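Local coordinates for actin-binding protein (Saccharomyces cerevisiae, PDB 1HQZ) that binds actin filaments through this N-terminal cofilin-homology domain and recruits the ARP2/3 complex to filament sides to regulate actin assembly, at residues 128-131 / 132-136. Sequence-based numbering, arbitrary orientation.
Sequences ENEL and LMKIS
E130 and K134, one turn apart on helix 128-136, cross with the carboxylate lying against the aliphatic end of the lysine. From CB outward, most atoms of K134 lie against the preceding turn: CB is 3.6 Å from L131 O, CG lies 3.4 Å from E130 O, CD comes only loosely near CD2 of L131, and CE is 3.5 Å from E130 OE2. NZ, at the tip, stays 4.1 Å from E130 OE2, a favourable pairing of charges short of a salt bridge. In E130, CG lies roughly anti to the backbone N (chi1 150°) and a bend at chi2 (81°) turns the carboxylate toward K134 and M133, whose CE is 3.6 Å from OE1. With an alanine here, K134 would probably lose its nearby negative charge, and both CE atoms the oxygens they rest against. E128 and L132 run side by side, CG to CD1 3.8 Å: the glutamate's methylene gives the leucine an apolar flank, its charge suits a partly exposed place, and L132 reaches F52, V71 and P74. Leucine and isoleucine suit the inner face, where L131 and I135 pack on V118 and V116. The backbone follows the alpha-helical i to i+4 pattern, M133 N adding a weak bond to E130 O. Helix 128-136 of the ADF-homology domain is thus amphipathic: apolar side chains pack on strands 116-120 and 65-71 and helix 52-56, while the outer E130–K134 pair adds a modest, probably solvent-weakened attraction.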
loop_
_atom_site.group_PDB
_atom_site.type_symbol
_atom_site.label_atom_id
_atom_site.label_comp_id
_atom_site.label_asym_id
_atom_site.label_seq_id
_atom_site.Cartn_x
_atom_site.Cartn_y
_atom_site.Cartn_z
ATOM N N GLU A 128 -8.620 -9.404 -6.824
ATOM C CA GLU A 128 -7.492 -9.363 -7.746
ATOM C C GLU A 128 -7.804 -8.967 -9.191
ATOM O O GLU A 128 -7.075 -8.174 -9.790
ATOM C CB GLU A 128 -6.738 -10.703 -7.720
ATOM C CG GLU A 128 -5.522 -10.733 -8.636
ATOM C CD GLU A 128 -4.561 -11.872 -8.319
ATOM O OE1 GLU A 128 -5.000 -12.877 -7.728
ATOM O OE2 GLU A 128 -3.367 -11.760 -8.680
ATOM N N ASN A 129 -8.875 -9.505 -9.760
ATOM C CA ASN A 129 -9.211 -9.164 -11.141
ATOM C C ASN A 129 -9.679 -7.723 -11.300
ATOM O O ASN A 129 -9.344 -7.054 -12.274
ATOM C CB ASN A 129 -10.270 -10.126 -11.683
ATOM C CG ASN A 129 -9.702 -11.503 -11.962
ATOM O OD1 ASN A 129 -8.678 -11.641 -12.647
ATOM N ND2 ASN A 129 -10.360 -12.534 -11.440
ATOM N N GLU A 130 -10.466 -7.255 -10.346
ATOM C CA GLU A 130 -10.959 -5.891 -10.373
ATOM C C GLU A 130 -9.768 -4.917 -10.361
ATOM O O GLU A 130 -9.742 -3.932 -11.104
ATOM C CB GLU A 130 -11.858 -5.667 -9.152
ATOM C CG GLU A 130 -11.881 -4.242 -8.621
ATOM C CD GLU A 130 -12.801 -3.326 -9.394
ATOM O OE1 GLU A 130 -12.738 -3.320 -10.645
ATOM O OE2 GLU A 130 -13.581 -2.599 -8.742
ATOM N N LEU A 131 -8.775 -5.211 -9.526
ATOM C CA LEU A 131 -7.607 -4.350 -9.416
ATOM C C LEU A 131 -6.689 -4.445 -10.628
ATOM O O LEU A 131 -6.119 -3.435 -11.059
ATOM C CB LEU A 131 -6.830 -4.674 -8.131
ATOM C CG LEU A 131 -7.549 -4.377 -6.804
ATOM C CD1 LEU A 131 -6.688 -4.834 -5.642
ATOM C CD2 LEU A 131 -7.835 -2.896 -6.684
ATOM N N LEU A 132 -6.535 -5.646 -11.179
ATOM C CA LEU A 132 -5.675 -5.806 -12.343
ATOM C C LEU A 132 -6.263 -5.008 -13.505
ATOM O O LEU A 132 -5.542 -4.553 -14.397
ATOM C CB LEU A 132 -5.537 -7.290 -12.714
ATOM C CG LEU A 132 -4.743 -8.161 -11.727
ATOM C CD1 LEU A 132 -4.708 -9.591 -12.219
ATOM C CD2 LEU A 132 -3.326 -7.625 -11.583
ATOM N N MET A 133 -7.581 -4.825 -13.476
ATOM C CA MET A 133 -8.274 -4.067 -14.513
ATOM C C MET A 133 -8.003 -2.580 -14.332
ATOM O O MET A 133 -7.727 -1.867 -15.299
ATOM C CB MET A 133 -9.775 -4.309 -14.435
ATOM C CG MET A 133 -10.546 -3.570 -15.495
ATOM S SD MET A 133 -12.306 -3.702 -15.219
ATOM C CE MET A 133 -12.553 -2.298 -14.084
ATOM N N LYS A 134 -8.095 -2.118 -13.088
ATOM C CA LYS A 134 -7.836 -0.715 -12.775
ATOM C C LYS A 134 -6.394 -0.368 -13.127
ATOM O O LYS A 134 -6.106 0.722 -13.626
ATOM C CB LYS A 134 -8.081 -0.440 -11.289
ATOM C CG LYS A 134 -9.532 -0.545 -10.885
ATOM C CD LYS A 134 -9.752 -0.018 -9.480
ATOM C CE LYS A 134 -11.221 -0.065 -9.091
ATOM N NZ LYS A 134 -11.468 0.794 -7.893
ATOM N N ILE A 135 -5.491 -1.310 -12.873
ATOM C CA ILE A 135 -4.076 -1.111 -13.159
ATOM C C ILE A 135 -3.875 -1.003 -14.668
ATOM O O ILE A 135 -3.141 -0.138 -15.157
ATOM C CB ILE A 135 -3.243 -2.278 -12.564
ATOM C CG1 ILE A 135 -3.185 -2.129 -11.041
ATOM C CG2 ILE A 135 -1.849 -2.307 -13.163
ATOM C CD1 ILE A 135 -2.512 -3.268 -10.335
ATOM N N SER A 136 -4.550 -1.870 -15.405
ATOM C CA SER A 136 -4.450 -1.866 -16.850
ATOM C C SER A 136 -5.003 -0.580 -17.477
ATOM O O SER A 136 -4.450 -0.101 -18.464
ATOM C CB SER A 136 -5.169 -3.086 -17.425
ATOM O OG SER A 136 -5.125 -3.060 -18.840
#